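Local coordinates for protein mannitol dehydrogenase (Pseudomonas fluorescens, PDB 1LJ8) that probably catalyses the NAD-dependent interconversion of mannitol and fructose, as a long-chain mannitol 2-dehydrogenase, at residues Tyr81-Tyr86 with Gly100-Met105; Thr289-Met294 with Ala344-Ile349; Cys375-Ser380 with Ile426-Ala431; Arg398-Ala403 with Pro463-Ala468; Leu405-Trp410 with Ala467-Cys472. One frame throughout, in Å; residues are numbered along the deposited sequence.

Contact 1. Residues Tyr81-Tyr86 with Gly100-Met105; sequences YLFTLY and GSISDM
Tyr81 meets Asp104 through its first torsion: CG of Tyr81 stands beside its own backbone N (chi1 -75°), which lays the ring over the CA of Asp104 in the other segment. Asp104 CA sits 3.6 Å from the centroid of the Tyr81 ring and only 3° off its normal, a CH-pi contact over one face. The carboxylate of Asp104 runs toward the phenol end, with OD2 3.5 Å from Tyr81 OH. Ring atom CE2 also rests on CB of the selenomethionine Met105 at 3.6 Å, while Tyr81 CB approaches Ile102 O to 3.3 Å. Farther along, Phe83 CE2 touches Ile102 CD1 at 3.7 Å. Tyr81 O and Ile102 O, both acceptors, cannot bond each other; instead one water donates to Tyr81 O at 2.8 Å and accepts from Ile102 N at 2.9 Å. A serine in place of Tyr81 would probably leave the backbone at Asp104 and the CB of Met105 without their aromatic cover, opening a gap beside helix 69-77, where Arg73 and Leu76 also touch the ring. The contact lies where strand 83-87 begins, at the edge of the antiparallel beta hairpin it forms with strand 96-107 in the sheet of the Rossmann domain.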
# COMPACT_ATOMS: atom_id res chain seq x y z
N TYR A 81 -2.62 -19.94 -12.39
CA TYR A 81 -1.89 -18.79 -11.86
C TYR A 81 -1.69 -17.64 -12.84
O TYR A 81 -1.00 -16.65 -12.54
CB TYR A 81 -0.58 -19.22 -11.17
CG TYR A 81 -0.89 -19.84 -9.82
CD1 TYR A 81 -1.04 -21.22 -9.69
CD2 TYR A 81 -1.18 -19.04 -8.71
CE1 TYR A 81 -1.51 -21.78 -8.47
CE2 TYR A 81 -1.62 -19.59 -7.50
CZ TYR A 81 -1.79 -20.97 -7.40
OH TYR A 81 -2.32 -21.51 -6.22
N LEU A 82 -2.39 -17.70 -13.97
CA LEU A 82 -2.37 -16.59 -14.93
C LEU A 82 -3.45 -15.55 -14.50
O LEU A 82 -4.44 -15.91 -13.88
CB LEU A 82 -2.73 -17.09 -16.35
CG LEU A 82 -1.79 -18.11 -16.99
CD1 LEU A 82 -2.37 -18.63 -18.31
CD2 LEU A 82 -0.43 -17.49 -17.21
N PHE A 83 -3.26 -14.26 -14.80
CA PHE A 83 -4.27 -13.26 -14.50
C PHE A 83 -4.08 -12.14 -15.51
O PHE A 83 -2.98 -12.00 -16.06
CB PHE A 83 -4.19 -12.72 -13.05
CG PHE A 83 -2.88 -12.05 -12.70
CD1 PHE A 83 -2.74 -10.66 -12.89
CD2 PHE A 83 -1.81 -12.79 -12.23
CE1 PHE A 83 -1.52 -10.02 -12.62
CE2 PHE A 83 -0.57 -12.18 -11.94
CZ PHE A 83 -0.41 -10.77 -12.14
N THR A 84 -5.13 -11.37 -15.72
CA THR A 84 -5.08 -10.28 -16.69
C THR A 84 -4.74 -8.96 -16.00
O THR A 84 -5.34 -8.61 -14.96
CB THR A 84 -6.47 -10.07 -17.38
OG1 THR A 84 -7.00 -11.35 -17.82
CG2 THR A 84 -6.35 -9.16 -18.59
N LEU A 85 -3.81 -8.23 -16.60
CA LEU A 85 -3.47 -6.89 -16.16
C LEU A 85 -4.27 -6.01 -17.14
O LEU A 85 -4.04 -6.06 -18.36
CB LEU A 85 -1.99 -6.64 -16.27
CG LEU A 85 -1.66 -5.23 -15.73
CD1 LEU A 85 -0.44 -5.26 -14.85
CD2 LEU A 85 -1.44 -4.33 -16.91
N TYR A 86 -5.20 -5.22 -16.63
CA TYR A 86 -6.09 -4.41 -17.47
C TYR A 86 -5.84 -2.95 -17.14
O TYR A 86 -6.34 -2.44 -16.12
CB TYR A 86 -7.52 -4.83 -17.13
CG TYR A 86 -8.67 -4.22 -17.94
CD1 TYR A 86 -8.44 -3.64 -19.18
CD2 TYR A 86 -9.98 -4.28 -17.46
CE1 TYR A 86 -9.54 -3.11 -19.96
CE2 TYR A 86 -11.06 -3.78 -18.23
CZ TYR A 86 -10.82 -3.21 -19.47
OH TYR A 86 -11.88 -2.76 -20.24
N GLY A 100 2.25 -13.88 -16.56
CA GLY A 100 2.59 -15.25 -16.18
C GLY A 100 3.72 -15.39 -15.18
O GLY A 100 4.23 -16.50 -14.96
N SER A 101 4.10 -14.28 -14.52
CA SER A 101 5.22 -14.33 -13.57
C SER A 101 4.95 -14.91 -12.19
O SER A 101 5.89 -15.11 -11.42
CB SER A 101 5.80 -12.92 -13.45
OG SER A 101 4.75 -12.05 -13.06
N ILE A 102 3.68 -15.19 -11.86
CA ILE A 102 3.37 -15.81 -10.56
C ILE A 102 3.05 -17.27 -10.95
O ILE A 102 2.17 -17.52 -11.81
CB ILE A 102 2.15 -15.17 -9.89
CG1 ILE A 102 2.50 -13.73 -9.49
CG2 ILE A 102 1.72 -16.00 -8.61
CD1 ILE A 102 1.31 -12.95 -8.85
N SER A 103 3.77 -18.20 -10.33
CA SER A 103 3.59 -19.63 -10.63
C SER A 103 2.90 -20.46 -9.55
O SER A 103 2.53 -21.62 -9.81
CB SER A 103 4.95 -20.26 -10.99
OG SER A 103 5.91 -20.05 -9.97
N ASP A 104 2.70 -19.90 -8.36
CA ASP A 104 2.00 -20.66 -7.30
C ASP A 104 1.67 -19.66 -6.21
O ASP A 104 2.11 -18.52 -6.27
CB ASP A 104 2.95 -21.72 -6.71
CG ASP A 104 2.21 -22.85 -5.98
OD1 ASP A 104 2.92 -23.78 -5.50
OD2 ASP A 104 0.95 -22.85 -5.89
N MSE A 105 0.93 -20.11 -5.19
CA MSE A 105 0.62 -19.27 -4.03
C MSE A 105 0.31 -20.26 -2.89
O MSE A 105 -0.55 -21.13 -3.06
CB MSE A 105 -0.59 -18.40 -4.30
CG MSE A 105 -0.95 -17.53 -3.10
SE MSE A 105 -2.27 -16.25 -3.55
CE MSE A 105 -2.67 -15.60 -1.71
O HOH W 1 1.16 -14.96 -13.20

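Contact 2. Residues Thr289-Met294 with Ala344-Ile349; sequences TPYEEM and APVPGI
Tyr291 and Pro347 supply the direct hydrogen bond of this contact, from Tyr291 OH to Pro347 O at 2.6 Å. The hydroxyl approaches in the carbonyl plane, on a lone pair, with a C=O...donor angle of 127°, and the acceptor lies at the edge of the ring. Tyr291 CG takes the position beside its backbone N (chi1 -60°), and this sends the ring away from the helix alongside Val346 until the phenol end reaches the proline carbonyl.

Apolar contacts fill in behind that bond. Val346 is the wedge: its CB lies 3.8 Å from Tyr291 CE2, and its CG1 branch presses toward the helix, 3.9 Å from Pro290 CB. Next to it, the selenium of the selenomethionine Met294 meets Ile349 CG2 at 3.9 Å. The arrangement seats a loop on the first turn of a long helix, 289-313, in the C-terminal domain. The loop itself closes with a type II beta turn from Val346 to Ile349, in which Gly348 adopts backbone angles that a residue with a CB would find hard to accept.

Water-mediated bonds form the third group, at the Ala344 end. One water donates to Pro290 O at 2.7 Å and to Ala344 O at 3.0 Å, joining two carbonyls that have no proton to offer each other. A second donates to Glu293 OE1 at 2.6 Å and accepts from Ala344 N at 2.9 Å. The other carboxylate oxygen, Glu293 OE2, is hydrogen-bonded to NE2 of His194.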
# COMPACT_ATOMS: atom_id res chain seq x y z
N THR A 289 15.13 7.58 -0.29
CA THR A 289 14.22 8.18 0.68
C THR A 289 13.60 9.53 0.34
O THR A 289 12.43 9.72 0.59
CB THR A 289 14.80 8.14 2.15
OG1 THR A 289 16.00 8.89 2.25
CG2 THR A 289 15.13 6.67 2.54
N PRO A 290 14.35 10.48 -0.25
CA PRO A 290 13.59 11.70 -0.51
C PRO A 290 12.46 11.54 -1.54
O PRO A 290 11.46 12.25 -1.49
CB PRO A 290 14.67 12.71 -0.97
CG PRO A 290 15.79 11.88 -1.43
CD PRO A 290 15.79 10.65 -0.53
N TYR A 291 12.62 10.60 -2.47
CA TYR A 291 11.61 10.32 -3.49
C TYR A 291 10.40 9.63 -2.84
O TYR A 291 9.27 9.97 -3.12
CB TYR A 291 12.17 9.41 -4.57
CG TYR A 291 13.37 10.02 -5.26
CD1 TYR A 291 14.64 9.45 -5.16
CD2 TYR A 291 13.22 11.21 -5.99
CE1 TYR A 291 15.75 10.05 -5.79
CE2 TYR A 291 14.31 11.81 -6.60
CZ TYR A 291 15.57 11.23 -6.50
OH TYR A 291 16.65 11.88 -7.10
N GLU A 292 10.65 8.65 -1.96
CA GLU A 292 9.51 7.98 -1.29
C GLU A 292 8.84 8.98 -0.33
O GLU A 292 7.62 8.99 -0.19
CB GLU A 292 9.98 6.71 -0.54
CG GLU A 292 8.81 5.90 0.13
CD GLU A 292 7.71 5.39 -0.85
OE1 GLU A 292 6.81 4.62 -0.39
OE2 GLU A 292 7.71 5.71 -2.06
N GLU A 293 9.63 9.82 0.34
CA GLU A 293 9.02 10.82 1.26
C GLU A 293 8.09 11.74 0.46
O GLU A 293 6.98 12.09 0.91
CB GLU A 293 10.11 11.68 1.94
CG GLU A 293 10.82 10.94 3.05
CD GLU A 293 12.15 11.58 3.47
OE1 GLU A 293 12.41 12.73 3.04
OE2 GLU A 293 12.90 10.92 4.23
N MSE A 294 8.58 12.14 -0.71
CA MSE A 294 7.83 13.00 -1.63
C MSE A 294 6.51 12.38 -2.09
O MSE A 294 5.43 13.02 -2.08
CB MSE A 294 8.67 13.27 -2.89
CG MSE A 294 7.91 14.04 -3.94
SE MSE A 294 8.85 13.91 -5.71
CE MSE A 294 8.33 12.11 -6.21
N ALA A 344 12.44 17.18 1.46
CA ALA A 344 13.88 17.13 1.23
C ALA A 344 14.05 17.25 -0.27
O ALA A 344 13.14 17.00 -1.06
CB ALA A 344 14.45 15.80 1.74
N PRO A 345 15.25 17.65 -0.70
CA PRO A 345 15.54 17.81 -2.12
C PRO A 345 15.34 16.49 -2.87
O PRO A 345 15.65 15.41 -2.34
CB PRO A 345 17.02 18.24 -2.13
CG PRO A 345 17.17 18.99 -0.82
CD PRO A 345 16.38 18.11 0.15
N VAL A 346 14.84 16.59 -4.09
CA VAL A 346 14.63 15.42 -4.94
C VAL A 346 15.31 15.62 -6.29
O VAL A 346 14.71 16.08 -7.25
CB VAL A 346 13.14 15.11 -5.14
CG1 VAL A 346 12.59 14.40 -3.85
CG2 VAL A 346 12.34 16.41 -5.40
N PRO A 347 16.61 15.28 -6.37
CA PRO A 347 17.34 15.45 -7.65
C PRO A 347 16.63 14.88 -8.88
O PRO A 347 16.16 13.74 -8.85
CB PRO A 347 18.68 14.75 -7.37
CG PRO A 347 18.91 15.04 -5.90
CD PRO A 347 17.51 14.78 -5.30
N GLY A 348 16.54 15.68 -9.94
CA GLY A 348 15.91 15.22 -11.18
C GLY A 348 14.40 15.35 -11.24
O GLY A 348 13.75 14.90 -12.19
N ILE A 349 13.82 15.92 -10.20
CA ILE A 349 12.38 16.07 -10.20
C ILE A 349 12.03 17.51 -10.00
O ILE A 349 12.58 18.19 -9.12
CB ILE A 349 11.71 15.29 -9.02
CG1 ILE A 349 11.92 13.81 -9.19
CG2 ILE A 349 10.21 15.64 -8.95
CD1 ILE A 349 11.17 13.24 -10.38
O HOH W 2 11.16 14.79 -0.62
O HOH W 3 10.99 14.80 2.20

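Contact 3. Residues Cys375-Ser380 with Ile426-Ala431; sequences CSDGSS and IPDPRA
Asp428 reaches out of its loop and uses both carboxylate oxygens on a single residue, Ser379, in the first turn of helix 378-385. Its OD1 accepts from Ser379 N at 3.0 Å in a nearly straight bond (168°), while OD2 accepts from Ser379 OG at 2.6 Å; each oxygen offers its syn lone pair. The serine hydroxyl can complete this two-point grip because OG stands between its own N and carbonyl carbon (chi1 65°), on the side facing the aspartate. The anti lone pair of Asp428 OD2 is used as well, by Arg430 N at 2.7 Å, which makes an Asx turn. With both oxygens engaged from different directions, rotation of the carboxylate is closely restricted.

The motif is thus an N-terminal helix turn bound by an acidic side chain from a distant loop, alongside the helix's own N-cap, Asp377. That residue accepts from Ser380 OG at 2.6 Å through OD1, with a weak bond from Ser380 N. A water accepting from Gly378 N and donating to Asp428 OD1 adds a further link between the segments.

The backbones are joined directly where Asp377 N donates to Pro427 O at 2.9 Å. Close by, the Pro429 ring lies across the Asp377 carboxylate, its CD 3.2 Å from OD1. Asp377 OD1 and Asp428 OD2 are 4.2 Å apart, a proximity of like charges that the donors of the helix start would probably ease. The cofactor is near: the side chain of Asp377 is about 6 Å from the bound NAD.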
# COMPACT_ATOMS: atom_id res chain seq x y z
N CYS A 375 -10.13 5.16 1.43
CA CYS A 375 -10.50 5.43 2.83
C CYS A 375 -10.06 4.32 3.75
O CYS A 375 -9.92 4.51 4.93
CB CYS A 375 -12.04 5.46 3.03
SG CYS A 375 -12.94 6.79 2.30
N SER A 376 -9.92 3.12 3.20
CA SER A 376 -9.65 1.99 4.08
C SER A 376 -8.40 2.08 4.94
O SER A 376 -7.36 2.61 4.53
CB SER A 376 -9.62 0.67 3.27
OG SER A 376 -8.38 0.49 2.59
N ASP A 377 -8.54 1.59 6.17
CA ASP A 377 -7.42 1.51 7.10
C ASP A 377 -6.79 2.88 7.44
O ASP A 377 -5.55 3.03 7.51
CB ASP A 377 -6.35 0.55 6.49
CG ASP A 377 -5.36 0.02 7.51
OD1 ASP A 377 -5.56 0.25 8.74
OD2 ASP A 377 -4.36 -0.64 7.08
N GLY A 378 -7.66 3.86 7.66
CA GLY A 378 -7.17 5.18 8.07
C GLY A 378 -6.39 5.07 9.38
O GLY A 378 -5.45 5.84 9.60
N SER A 379 -6.79 4.14 10.27
CA SER A 379 -6.06 4.00 11.54
C SER A 379 -4.57 3.69 11.31
O SER A 379 -3.71 4.16 12.06
CB SER A 379 -6.70 2.93 12.45
OG SER A 379 -6.60 1.64 11.86
N SER A 380 -4.25 2.97 10.24
CA SER A 380 -2.84 2.69 9.96
C SER A 380 -2.22 3.72 9.01
O SER A 380 -1.00 3.93 9.02
CB SER A 380 -2.64 1.30 9.28
OG SER A 380 -3.26 0.23 10.01
N ILE A 426 -17.30 0.51 8.00
CA ILE A 426 -15.94 1.11 7.99
C ILE A 426 -14.89 0.05 7.67
O ILE A 426 -14.64 -0.84 8.47
CB ILE A 426 -15.56 1.70 9.36
CG1 ILE A 426 -16.67 2.61 9.91
CG2 ILE A 426 -14.22 2.47 9.22
CD1 ILE A 426 -16.97 3.79 9.05
N PRO A 427 -14.21 0.17 6.53
CA PRO A 427 -13.20 -0.85 6.22
C PRO A 427 -11.86 -0.54 6.91
O PRO A 427 -10.94 -0.02 6.30
CB PRO A 427 -13.14 -0.79 4.70
CG PRO A 427 -13.39 0.65 4.39
CD PRO A 427 -14.46 1.06 5.39
N ASP A 428 -11.76 -0.87 8.18
CA ASP A 428 -10.56 -0.59 8.97
C ASP A 428 -10.37 -1.76 9.91
O ASP A 428 -11.35 -2.25 10.49
CB ASP A 428 -10.80 0.70 9.77
CG ASP A 428 -9.54 1.25 10.43
OD1 ASP A 428 -9.19 2.41 10.07
OD2 ASP A 428 -8.91 0.55 11.31
N PRO A 429 -9.13 -2.23 10.07
CA PRO A 429 -8.90 -3.37 10.97
C PRO A 429 -9.26 -3.03 12.41
O PRO A 429 -9.49 -3.91 13.22
CB PRO A 429 -7.42 -3.69 10.75
CG PRO A 429 -6.81 -2.34 10.34
CD PRO A 429 -7.89 -1.80 9.41
N ARG A 430 -9.37 -1.74 12.74
CA ARG A 430 -9.73 -1.35 14.09
C ARG A 430 -11.04 -0.58 14.03
O ARG A 430 -11.24 0.36 14.79
CB ARG A 430 -8.65 -0.45 14.69
CG ARG A 430 -7.26 -1.06 14.62
CD ARG A 430 -6.28 -0.27 15.50
NE ARG A 430 -6.64 -0.35 16.92
CZ ARG A 430 -6.07 0.38 17.88
NH1 ARG A 430 -5.09 1.24 17.59
NH2 ARG A 430 -6.49 0.25 19.15
N ALA A 431 -11.93 -0.99 13.14
CA ALA A 431 -13.18 -0.27 12.96
C ALA A 431 -13.98 -0.07 14.25
O ALA A 431 -14.38 1.06 14.60
CB ALA A 431 -14.07 -0.97 11.89
O HOH W 4 -10.53 4.27 8.55

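Contact 4. Residues Arg398-Ala403 with Pro463-Ala468; sequences RETERA and PEFVAA
Thr400 and Ala468 lie at the close-packed heart of this contact. The threonine hydroxyl sits between its own backbone N and carbonyl carbon (chi1 64°), and this turns OG1 toward the helix opposite, where it lies 3.7 Å from Ala468 CB and the same distance from Phe465 CA. Thr400 CB meanwhile lies 3.9 Å from Phe465 CD1. The small methyl of Ala468 lets the threonine come this near to the helix backbone. The same methyl is also approached by Glu401, whose OE1 comes within 3.4 Å of Ala468 CB at roughly a right angle to the threonine. The glutamate chain bends at chi2 (101°), so that its carboxylate returns toward helix 463-488 although the side chain sets out away from it. The bend brings OE1 to a salt bridge with Arg471, further along helix 463-488, and on the way it lies against the Ala468 methyl.

The outer side is looser. Glu464 is exposed, and its side chain leads away from the contact; what it offers Thr400 is mainly its carbonyl oxygen, 4.1 Å from OG1. Glu399 stays short of the opposite helix and works within its own segment, OE1 accepting from Glu401 N at 2.9 Å from above the carboxylate plane, a capping bond at the start of helix 401-413. Its OE2 carries a salt bridge to Lys491.

Among its neighbours, the contact joins the start of helix 401-413 to the start of helix 463-488, with Phe465 extending inward onto Ala404 and Val407 of the former and onto Ile390 of helix 387-396.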
# COMPACT_ATOMS: atom_id res chain seq x y z
N ARG A 398 3.00 26.87 11.94
CA ARG A 398 2.29 27.17 10.67
C ARG A 398 0.80 26.79 10.76
O ARG A 398 0.41 26.04 11.65
CB ARG A 398 2.96 26.44 9.49
CG ARG A 398 4.28 27.12 9.06
CD ARG A 398 5.23 26.14 8.39
NE ARG A 398 4.69 25.61 7.14
CZ ARG A 398 5.03 24.41 6.66
NH1 ARG A 398 5.89 23.66 7.35
NH2 ARG A 398 4.52 23.98 5.51
N GLU A 399 -0.00 27.30 9.84
CA GLU A 399 -1.47 27.06 9.86
C GLU A 399 -1.77 25.56 9.78
O GLU A 399 -1.27 24.91 8.88
CB GLU A 399 -2.10 27.76 8.64
CG GLU A 399 -3.61 27.45 8.35
CD GLU A 399 -4.61 27.90 9.45
OE1 GLU A 399 -4.85 27.17 10.48
OE2 GLU A 399 -5.18 29.02 9.30
N THR A 400 -2.57 25.03 10.71
CA THR A 400 -2.89 23.58 10.64
C THR A 400 -4.28 23.28 10.12
O THR A 400 -4.63 22.10 9.97
CB THR A 400 -2.79 22.90 12.03
OG1 THR A 400 -3.77 23.44 12.92
CG2 THR A 400 -1.37 23.09 12.63
N GLU A 401 -5.06 24.31 9.84
CA GLU A 401 -6.45 24.11 9.46
C GLU A 401 -6.75 23.14 8.33
O GLU A 401 -7.67 22.33 8.45
CB GLU A 401 -7.12 25.44 9.14
CG GLU A 401 -8.59 25.42 9.46
CD GLU A 401 -8.84 26.13 10.79
OE1 GLU A 401 -7.86 26.36 11.55
OE2 GLU A 401 -10.00 26.43 11.06
N ARG A 402 -6.01 23.24 7.22
CA ARG A 402 -6.28 22.32 6.12
C ARG A 402 -5.97 20.89 6.52
O ARG A 402 -6.70 19.97 6.12
CB ARG A 402 -5.46 22.65 4.89
CG ARG A 402 -5.84 24.01 4.18
CD ARG A 402 -4.80 24.31 3.09
NE ARG A 402 -3.54 24.74 3.70
CZ ARG A 402 -3.28 25.99 4.10
NH1 ARG A 402 -4.17 26.98 3.95
NH2 ARG A 402 -2.15 26.24 4.74
N ALA A 403 -4.89 20.68 7.29
CA ALA A 403 -4.54 19.31 7.69
C ALA A 403 -5.49 18.80 8.76
O ALA A 403 -5.83 17.61 8.82
CB ALA A 403 -3.08 19.26 8.19
N PRO A 463 -2.73 23.12 21.40
CA PRO A 463 -4.00 23.86 21.50
C PRO A 463 -4.47 24.36 20.14
O PRO A 463 -5.67 24.36 19.84
CB PRO A 463 -3.66 25.03 22.45
CG PRO A 463 -2.59 24.43 23.36
CD PRO A 463 -1.72 23.60 22.39
N GLU A 464 -3.51 24.81 19.33
CA GLU A 464 -3.79 25.31 17.99
C GLU A 464 -4.44 24.20 17.14
O GLU A 464 -5.45 24.40 16.48
CB GLU A 464 -2.51 25.70 17.26
CG GLU A 464 -1.85 27.03 17.68
CD GLU A 464 -1.21 27.03 19.07
OE1 GLU A 464 -0.91 28.17 19.50
OE2 GLU A 464 -1.00 25.96 19.72
N PHE A 465 -3.85 23.02 17.16
CA PHE A 465 -4.39 21.96 16.30
C PHE A 465 -5.72 21.48 16.83
O PHE A 465 -6.67 21.24 16.07
CB PHE A 465 -3.42 20.76 16.23
CG PHE A 465 -3.96 19.66 15.35
CD1 PHE A 465 -3.71 19.67 13.98
CD2 PHE A 465 -4.79 18.68 15.88
CE1 PHE A 465 -4.28 18.71 13.13
CE2 PHE A 465 -5.38 17.70 15.05
CZ PHE A 465 -5.12 17.72 13.69
N VAL A 466 -5.82 21.30 18.14
CA VAL A 466 -7.09 20.82 18.69
C VAL A 466 -8.24 21.81 18.36
O VAL A 466 -9.34 21.38 18.01
CB VAL A 466 -6.99 20.64 20.23
CG1 VAL A 466 -8.39 20.38 20.82
CG2 VAL A 466 -6.07 19.45 20.53
N ALA A 467 -7.99 23.12 18.45
CA ALA A 467 -9.04 24.11 18.14
C ALA A 467 -9.45 24.01 16.66
O ALA A 467 -10.63 24.09 16.32
CB ALA A 467 -8.53 25.54 18.44
N ALA A 468 -8.46 23.84 15.79
CA ALA A 468 -8.73 23.74 14.36
C ALA A 468 -9.55 22.46 14.08
O ALA A 468 -10.50 22.46 13.29
CB ALA A 468 -7.41 23.71 13.57

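Contact 5. Residues Leu405-Trp410 with Ala467-Cys472; sequences LVVAAW and AAFERC
Leu405 O accepts from Ala409 N at 2.8 Å, a bond within the helix, in the turn from which Ala408 faces Cys472 and the Leu405 side chain reaches it. Across the interface the Ala408 and Cys472 CB atoms stand 3.5 Å apart, tighter than usual van der Waals contact, and Leu405 CD1 packs on Cys472 CB at 3.8 Å. Phe469 fills the other half. With CG anti to the backbone N (chi1 170°), its ring extends toward helix 401-413, and CE1 comes within 3.4 Å of Ala408 CA. The rim of the same ring points at Val407 O, which lies near the ring plane 3.6 Å from CE1, and Val407 CG1 touches CE1 at 3.7 Å. A glycine at Phe469 would probably open a gap beside Ala408 and leave the Val407 side chain with less to pack against in a wholly buried interface. The axes of the two short segments approach to 8.3 Å and cross at -49°. Small side chains at the crossing, Ala408 and Cys472, permit that approach, and the pair is characteristic of the helix-on-helix packing that builds the helical C-terminal domain.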
# COMPACT_ATOMS: atom_id res chain seq x y z
N LEU A 405 -8.55 19.49 8.94
CA LEU A 405 -9.81 19.12 8.28
C LEU A 405 -9.77 17.66 7.84
O LEU A 405 -10.80 16.99 7.87
CB LEU A 405 -10.10 20.05 7.05
CG LEU A 405 -11.39 19.71 6.27
CD1 LEU A 405 -12.62 19.91 7.22
CD2 LEU A 405 -11.51 20.63 5.03
N VAL A 406 -8.59 17.15 7.44
CA VAL A 406 -8.50 15.73 7.04
C VAL A 406 -8.89 14.83 8.24
O VAL A 406 -9.62 13.83 8.09
CB VAL A 406 -7.07 15.35 6.59
CG1 VAL A 406 -7.09 13.87 6.08
CG2 VAL A 406 -6.57 16.30 5.50
N VAL A 407 -8.36 15.17 9.42
CA VAL A 407 -8.62 14.40 10.64
C VAL A 407 -10.10 14.55 11.08
O VAL A 407 -10.72 13.59 11.55
CB VAL A 407 -7.65 14.83 11.80
CG1 VAL A 407 -7.86 13.93 13.07
CG2 VAL A 407 -6.20 14.67 11.33
N ALA A 408 -10.63 15.78 10.99
CA ALA A 408 -12.01 16.04 11.34
C ALA A 408 -12.93 15.24 10.37
O ALA A 408 -13.99 14.67 10.78
CB ALA A 408 -12.29 17.57 11.22
N ALA A 409 -12.55 15.23 9.09
CA ALA A 409 -13.37 14.51 8.07
C ALA A 409 -13.40 13.03 8.42
O ALA A 409 -14.45 12.37 8.34
CB ALA A 409 -12.75 14.70 6.65
N TRP A 410 -12.24 12.48 8.78
CA TRP A 410 -12.20 11.05 9.17
C TRP A 410 -13.10 10.82 10.40
O TRP A 410 -13.85 9.83 10.45
CB TRP A 410 -10.76 10.63 9.54
CG TRP A 410 -10.62 9.16 9.85
CD1 TRP A 410 -10.97 8.13 9.01
CD2 TRP A 410 -10.04 8.55 11.02
NE1 TRP A 410 -10.62 6.92 9.59
CE2 TRP A 410 -10.06 7.15 10.82
CE3 TRP A 410 -9.50 9.05 12.21
CZ2 TRP A 410 -9.56 6.23 11.76
CZ3 TRP A 410 -9.00 8.14 13.17
CH2 TRP A 410 -9.03 6.74 12.93
N ALA A 467 -7.99 23.12 18.45
CA ALA A 467 -9.04 24.11 18.14
C ALA A 467 -9.45 24.01 16.66
O ALA A 467 -10.63 24.09 16.32
CB ALA A 467 -8.53 25.54 18.44
N ALA A 468 -8.46 23.84 15.79
CA ALA A 468 -8.73 23.74 14.36
C ALA A 468 -9.55 22.46 14.08
O ALA A 468 -10.50 22.46 13.29
CB ALA A 468 -7.41 23.71 13.57
N PHE A 469 -9.17 21.37 14.73
CA PHE A 469 -9.90 20.10 14.57
C PHE A 469 -11.34 20.26 15.01
O PHE A 469 -12.26 19.83 14.32
CB PHE A 469 -9.22 19.00 15.40
CG PHE A 469 -10.04 17.75 15.49
CD1 PHE A 469 -10.01 16.81 14.47
CD2 PHE A 469 -10.88 17.56 16.58
CE1 PHE A 469 -10.81 15.71 14.51
CE2 PHE A 469 -11.71 16.43 16.64
CZ PHE A 469 -11.67 15.49 15.59
N GLU A 470 -11.56 20.90 16.16
CA GLU A 470 -12.91 21.07 16.64
C GLU A 470 -13.77 21.98 15.74
O GLU A 470 -14.95 21.69 15.54
CB GLU A 470 -12.88 21.59 18.09
CG GLU A 470 -12.39 20.50 19.06
CD GLU A 470 -12.37 20.95 20.51
OE1 GLU A 470 -12.60 22.14 20.78
OE2 GLU A 470 -12.12 20.09 21.38
N ARG A 471 -13.18 23.07 15.23
CA ARG A 471 -13.87 24.01 14.31
C ARG A 471 -14.29 23.22 13.04
O ARG A 471 -15.42 23.32 12.55
CB ARG A 471 -12.91 25.12 13.79
CG ARG A 471 -12.50 26.17 14.77
CD ARG A 471 -11.86 27.33 14.04
NE ARG A 471 -10.47 27.12 13.62
CZ ARG A 471 -9.42 27.29 14.43
NH1 ARG A 471 -9.61 27.65 15.68
NH2 ARG A 471 -8.19 27.18 13.97
N CYS A 472 -13.33 22.49 12.51
CA CYS A 472 -13.56 21.70 11.29
C CYS A 472 -14.65 20.66 11.48
O CYS A 472 -15.55 20.54 10.63
CB CYS A 472 -12.25 21.01 10.80
SG CYS A 472 -11.06 22.20 10.06

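Overall arrangement
The five contacts divide between two domains. Contact 1 comes first, in the Rossmann domain, on the hairpin of strands 83-87 and 96-107; the others follow in the C-terminal domain. Contact 2 closes before contacts 3, 4 and 5 open, whereas the segments of contact 3 alternate with those of contacts 4 and 5. These last two share helices 401-413 and 463-488 and residues Ala467 and Ala468, with centres about 8 Å apart. Contact 3 meets contact 5 where Trp410 packs on Ser379. Contacts 1 and 4, centres about 47 Å apart, lie on opposite sides of the chain's centre. Contacts 1 and 3 each have a side chain about 6 Å from the NAD, probably held between the domains; contacts 4 and 5 are remote.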